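D-ribose pyranase (PDB 1OGD) probably catalyses the interconversion of the beta-pyran and beta-furan forms of D-ribose, working as a decamer built from two pentamers. Local coordinates at residues 65-70 with 123-128; 20-25 with 107-112. One frame throughout, in Å; residues are numbered along the deposited sequence.

Overall arrangement
Both contacts lie in the single mixed sheet of the chain, their centres about 9 Å apart. Contact 1 joins strands 64-70 and 123-127, which run antiparallel. Contact 2 joins the parallel strands 23-27 and 110-113. Across the sheet the four run 110-113, 23-27, 123-127, 64-70; in chain order the segments are 20-25, 65-70, 107-112, 123-128, so those of the two contacts alternate. Strand 123-127 adjoins strand 23-27, and Ala-127 N probably donates to Asp-22 O (2.8 Å). The two contacts meet again beside a ribose site, where His-20 approaches Glu-65, so the N-terminal ends of strands 23-27 and 64-70 lie at a site completed by another subunit.

Contact 1: residues 65-70 with 123-128; sequences EKVIAA and CILQAG
Glu-65 and Lys-66 both face Gln-126, forming a classic beta bulge at the start of an antiparallel pairing. Two backbone bonds fix it: Glu-65 N donates to Gln-126 O at 2.9 Å, and Gln-126 N donates to Lys-66 O at 2.8 Å. CG of Glu-65 sits between its backbone N and carbonyl carbon (chi1 61°), which lays the side chain back over the partner strand, with CG 3.4 Å from Ala-127 O and close to Gly-128 CA. Carboxylate OE1 accepts a hydrogen bond from His-20 NE2. Lys-66 runs fully extended, its CB 4.0 Å from Gln-126 CB, and carries NZ on to a salt bridge with Glu-94 of the neighbouring strand 92-96. Beyond the bulge, Ile-68 and Ile-124 form a hydrogen-bonded pair, touching CB to CB at 4.0 Å and facing Leu-104. On the other face, Val-67 and Leu-125 stand side by side, CG1 4.1 Å from CD2. With an alanine in place of Glu-65 the carboxylate would be gone, and the imidazole of His-20 would probably lose its NE2 acceptor and be freer to turn. The chemistry divides along the strands: the apolar end packs against helix 98-104 on one face and Phe-88 on the other, while the polar bulge presents a second-shell carboxylate to the inferred proton donor, consistent with a part in orienting it.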
loop_
_atom_site.group_PDB
_atom_site.type_symbol
_atom_site.label_atom_id
_atom_site.label_comp_id
_atom_site.label_asym_id
_atom_site.label_seq_id
_atom_site.Cartn_x
_atom_site.Cartn_y
_atom_site.Cartn_z
ATOM N N GLU A 65 -2.708 -8.193 34.511
ATOM C CA GLU A 65 -3.774 -8.324 35.501
ATOM C C GLU A 65 -4.456 -9.686 35.453
ATOM O O GLU A 65 -5.198 -10.045 36.365
ATOM C CB GLU A 65 -4.833 -7.229 35.334
ATOM C CG GLU A 65 -5.555 -7.224 33.998
ATOM C CD GLU A 65 -6.806 -6.356 34.014
ATOM O OE1 GLU A 65 -6.867 -5.408 34.830
ATOM O OE2 GLU A 65 -7.724 -6.613 33.203
ATOM N N LYS A 66 -4.200 -10.452 34.398
ATOM C CA LYS A 66 -4.813 -11.770 34.265
ATOM C C LYS A 66 -4.069 -12.614 33.238
ATOM O O LYS A 66 -3.653 -12.112 32.192
ATOM C CB LYS A 66 -6.278 -11.624 33.852
ATOM C CG LYS A 66 -7.032 -12.933 33.711
ATOM C CD LYS A 66 -8.460 -12.668 33.262
ATOM C CE LYS A 66 -9.245 -13.955 33.092
ATOM N NZ LYS A 66 -10.632 -13.695 32.612
ATOM N N VAL A 67 -3.901 -13.894 33.552
ATOM C CA VAL A 67 -3.212 -14.822 32.668
ATOM C C VAL A 67 -4.203 -15.899 32.252
ATOM O O VAL A 67 -5.056 -16.306 33.044
ATOM C CB VAL A 67 -2.017 -15.495 33.375
ATOM C CG1 VAL A 67 -1.231 -16.333 32.382
ATOM C CG2 VAL A 67 -1.120 -14.437 34.013
ATOM N N ILE A 68 -4.096 -16.353 31.008
ATOM C CA ILE A 68 -4.993 -17.382 30.498
ATOM C C ILE A 68 -4.178 -18.473 29.821
ATOM O O ILE A 68 -3.350 -18.195 28.955
ATOM C CB ILE A 68 -5.996 -16.791 29.483
ATOM C CG1 ILE A 68 -6.763 -15.639 30.131
ATOM C CG2 ILE A 68 -6.971 -17.863 29.016
ATOM C CD1 ILE A 68 -7.666 -14.886 29.184
ATOM N N ALA A 69 -4.403 -19.714 30.238
ATOM C CA ALA A 69 -3.701 -20.857 29.669
ATOM C C ALA A 69 -4.709 -21.974 29.426
ATOM O O ALA A 69 -5.849 -21.893 29.872
ATOM C CB ALA A 69 -2.607 -21.328 30.621
ATOM N N ALA A 70 -4.295 -23.010 28.710
ATOM C CA ALA A 70 -5.184 -24.132 28.434
ATOM C C ALA A 70 -5.082 -25.140 29.576
ATOM O O ALA A 70 -3.988 -25.423 30.066
ATOM C CB ALA A 70 -4.806 -24.795 27.110
ATOM N N CYS A 123 0.327 -19.063 26.574
ATOM C CA CYS A 123 -0.478 -18.303 27.518
ATOM C C CYS A 123 -0.774 -16.913 26.985
ATOM O O CYS A 123 -0.020 -16.364 26.182
ATOM C CB CYS A 123 0.211 -18.198 28.883
ATOM S SG CYS A 123 1.607 -17.082 28.938
ATOM N N ILE A 124 -1.892 -16.363 27.434
ATOM C CA ILE A 124 -2.312 -15.029 27.048
ATOM C C ILE A 124 -2.143 -14.124 28.261
ATOM O O ILE A 124 -2.611 -14.450 29.358
ATOM C CB ILE A 124 -3.798 -15.008 26.627
ATOM C CG1 ILE A 124 -3.964 -15.703 25.274
ATOM C CG2 ILE A 124 -4.312 -13.573 26.575
ATOM C CD1 ILE A 124 -5.416 -15.871 24.848
ATOM N N LEU A 125 -1.456 -13.003 28.073
ATOM C CA LEU A 125 -1.271 -12.049 29.160
ATOM C C LEU A 125 -2.219 -10.888 28.900
ATOM O O LEU A 125 -2.180 -10.275 27.831
ATOM C CB LEU A 125 0.170 -11.534 29.201
ATOM C CG LEU A 125 1.286 -12.568 29.344
ATOM C CD1 LEU A 125 2.629 -11.856 29.404
ATOM C CD2 LEU A 125 1.062 -13.403 30.595
ATOM N N GLN A 126 -3.086 -10.605 29.864
ATOM C CA GLN A 126 -4.032 -9.508 29.727
ATOM C C GLN A 126 -3.487 -8.293 30.465
ATOM O O GLN A 126 -3.237 -8.342 31.673
ATOM C CB GLN A 126 -5.394 -9.901 30.295
ATOM C CG GLN A 126 -6.508 -8.954 29.886
ATOM C CD GLN A 126 -7.866 -9.408 30.371
ATOM O OE1 GLN A 126 -8.323 -9.005 31.442
ATOM N NE2 GLN A 126 -8.517 -10.265 29.590
ATOM N N ALA A 127 -3.306 -7.204 29.725
ATOM C CA ALA A 127 -2.757 -5.966 30.264
ATOM C C ALA A 127 -3.565 -5.327 31.386
ATOM O O ALA A 127 -4.787 -5.213 31.310
ATOM C CB ALA A 127 -2.568 -4.956 29.136
ATOM N N GLY A 128 -2.860 -4.900 32.428
ATOM C CA GLY A 128 -3.521 -4.239 33.536
ATOM C C GLY A 128 -3.389 -2.743 33.337
ATOM O O GLY A 128 -3.193 -2.284 32.212
#

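Contact 2: residues 20-25 with 107-112; sequences HTDKIV and DAKAVI. With RIP (beta-D-ribopyranose), chain H.
The edge of the His-20 imidazole, the inferred proton donor, faces beta-D-ribopyranose: ND1 donates to ring oxygen O5 at 2.8 Å, a bent bond (143° at the hydrogen), and sugar C1 also lies in the imidazole plane. One face carries Thr-21 CG2, 3.8 Å above the plane and offset toward the rim. The ring precedes strand 23-27, a central strand of the mixed six-stranded sheet, paired in parallel with strand 110-113. Asp-28, His-98 and Asn-122 of a neighbouring subunit bind the same sugar, so the site is built across an interface. At the mouth of the pairing Lys-109 N donates almost straight to Lys-23 O at 2.7 Å. The Lys-109 side chain bends at its second torsion (chi2 -63°), bringing CE to 3.6 Å from Asp-22 OD1. Its NZ does not reach that carboxylate directly; a water accepts from NZ and donates to OD1, while NZ makes its salt bridge with Asp-35 of the neighbouring subunit. Asp-22 OD2 accepts from Gly-19 N, so both carboxylate oxygens are engaged. Lys-23 curls back instead, NZ donating to Thr-21 O at 3.1 Å. Deeper in, Val-25 and Val-111 pair on one face, and Val-25 CG2 presses on Ala-108 CB at 3.5 Å, tighter than usual. On the other face Ile-24 reaches, through CD1, the CD1 of Ile-112, 4.2 Å away, next to helix 9-17. Ile-112 N donates to Val-25 O at 2.6 Å, the donor tilted 23° from the carbonyl plane.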
loop_
_atom_site.group_PDB
_atom_site.type_symbol
_atom_site.label_atom_id
_atom_site.label_comp_id
_atom_site.label_asym_id
_atom_site.label_seq_id
_atom_site.Cartn_x
_atom_site.Cartn_y
_atom_site.Cartn_z
ATOM N N HIS A 20 -5.470 -0.902 28.850
ATOM C CA HIS A 20 -6.106 -1.820 29.786
ATOM C C HIS A 20 -6.961 -2.886 29.098
ATOM O O HIS A 20 -7.875 -2.565 28.344
ATOM C CB HIS A 20 -6.978 -1.041 30.776
ATOM C CG HIS A 20 -7.400 -1.844 31.966
ATOM N ND1 HIS A 20 -8.412 -1.446 32.811
ATOM C CD2 HIS A 20 -6.935 -3.017 32.461
ATOM C CE1 HIS A 20 -8.555 -2.340 33.775
ATOM N NE2 HIS A 20 -7.671 -3.303 33.586
ATOM N N THR A 21 -6.653 -4.145 29.395
ATOM C CA THR A 21 -7.335 -5.335 28.871
ATOM C C THR A 21 -6.828 -5.881 27.533
ATOM O O THR A 21 -7.266 -6.955 27.110
ATOM C CB THR A 21 -8.894 -5.166 28.773
ATOM O OG1 THR A 21 -9.239 -4.278 27.702
ATOM C CG2 THR A 21 -9.458 -4.638 30.083
ATOM N N ASP A 22 -5.916 -5.172 26.867
ATOM C CA ASP A 22 -5.374 -5.681 25.607
ATOM C C ASP A 22 -4.637 -6.977 25.923
ATOM O O ASP A 22 -4.165 -7.173 27.046
ATOM C CB ASP A 22 -4.405 -4.689 24.953
ATOM C CG ASP A 22 -5.107 -3.464 24.382
ATOM O OD1 ASP A 22 -6.335 -3.517 24.150
ATOM O OD2 ASP A 22 -4.419 -2.452 24.157
ATOM N N LYS A 23 -4.531 -7.854 24.930
ATOM C CA LYS A 23 -3.892 -9.148 25.126
ATOM C C LYS A 23 -2.779 -9.466 24.141
ATOM O O LYS A 23 -2.826 -9.066 22.973
ATOM C CB LYS A 23 -4.947 -10.252 25.027
ATOM C CG LYS A 23 -6.150 -10.055 25.936
ATOM C CD LYS A 23 -7.269 -11.014 25.572
ATOM C CE LYS A 23 -8.495 -10.816 26.455
ATOM N NZ LYS A 23 -9.022 -9.415 26.420
ATOM N N ILE A 24 -1.764 -10.173 24.628
ATOM C CA ILE A 24 -0.674 -10.623 23.779
ATOM C C ILE A 24 -0.547 -12.106 24.097
ATOM O O ILE A 24 -0.949 -12.551 25.173
ATOM C CB ILE A 24 0.675 -9.909 24.058
ATOM C CG1 ILE A 24 1.167 -10.213 25.467
ATOM C CG2 ILE A 24 0.530 -8.408 23.840
ATOM C CD1 ILE A 24 2.565 -9.685 25.719
ATOM N N VAL A 25 0.001 -12.872 23.163
ATOM C CA VAL A 25 0.140 -14.305 23.358
ATOM C C VAL A 25 1.597 -14.739 23.295
ATOM O O VAL A 25 2.360 -14.244 22.469
ATOM C CB VAL A 25 -0.653 -15.081 22.266
ATOM C CG1 VAL A 25 -0.546 -16.590 22.497
ATOM C CG2 VAL A 25 -2.111 -14.643 22.270
ATOM N N ASP A 107 -8.129 -12.291 19.160
ATOM C CA ASP A 107 -8.249 -10.930 19.680
ATOM C C ASP A 107 -6.928 -10.349 20.165
ATOM O O ASP A 107 -6.858 -9.177 20.533
ATOM C CB ASP A 107 -9.259 -10.887 20.828
ATOM C CG ASP A 107 -10.683 -11.029 20.352
ATOM O OD1 ASP A 107 -11.080 -10.250 19.458
ATOM O OD2 ASP A 107 -11.406 -11.910 20.865
ATOM N N ALA A 108 -5.883 -11.168 20.162
ATOM C CA ALA A 108 -4.565 -10.735 20.612
ATOM C C ALA A 108 -3.960 -9.676 19.699
ATOM O O ALA A 108 -4.198 -9.676 18.491
ATOM C CB ALA A 108 -3.634 -11.932 20.691
ATOM N N LYS A 109 -3.168 -8.779 20.282
ATOM C CA LYS A 109 -2.514 -7.731 19.518
ATOM C C LYS A 109 -1.307 -8.339 18.819
ATOM O O LYS A 109 -0.804 -7.801 17.839
ATOM C CB LYS A 109 -2.055 -6.596 20.443
ATOM C CG LYS A 109 -3.181 -5.889 21.172
ATOM C CD LYS A 109 -4.119 -5.203 20.191
ATOM C CE LYS A 109 -5.331 -4.613 20.893
ATOM N NZ LYS A 109 -6.265 -3.971 19.920
ATOM N N ALA A 110 -0.849 -9.474 19.324
ATOM C CA ALA A 110 0.306 -10.137 18.742
ATOM C C ALA A 110 0.530 -11.499 19.371
ATOM O O ALA A 110 0.062 -11.778 20.483
ATOM C CB ALA A 110 1.558 -9.277 18.940
ATOM N N VAL A 111 1.245 -12.344 18.641
ATOM C CA VAL A 111 1.591 -13.669 19.116
ATOM C C VAL A 111 3.105 -13.706 19.077
ATOM O O VAL A 111 3.715 -13.394 18.055
ATOM C CB VAL A 111 1.025 -14.785 18.206
ATOM C CG1 VAL A 111 1.533 -16.150 18.673
ATOM C CG2 VAL A 111 -0.497 -14.759 18.238
ATOM N N ILE A 112 3.712 -14.053 20.208
ATOM C CA ILE A 112 5.159 -14.139 20.291
ATOM C C ILE A 112 5.522 -15.618 20.257
ATOM O O ILE A 112 5.184 -16.380 21.163
ATOM C CB ILE A 112 5.665 -13.479 21.584
ATOM C CG1 ILE A 112 5.119 -12.050 21.662
ATOM C CG2 ILE A 112 7.172 -13.456 21.596
ATOM C CD1 ILE A 112 5.237 -11.405 23.021
HETATM C C1 RIP H . -8.932 1.924 31.349
HETATM C C2 RIP H . -8.937 3.428 31.459
HETATM C C3 RIP H . -9.956 3.863 32.498
HETATM C C4 RIP H . -9.769 3.202 33.856
HETATM C C5 RIP H . -9.773 1.690 33.641
HETATM O O1 RIP H . -10.124 1.452 30.754
HETATM O O2 RIP H . -7.637 3.833 31.818
HETATM O O3 RIP H . -9.957 5.261 32.630
HETATM O O4 RIP H . -8.536 3.571 34.434
HETATM O O5 RIP H . -8.823 1.268 32.640
HETATM O O HOH W 1 -7.414 -2.496 21.873
HETATM O O HOH W 2 -6.331 -7.417 22.679
#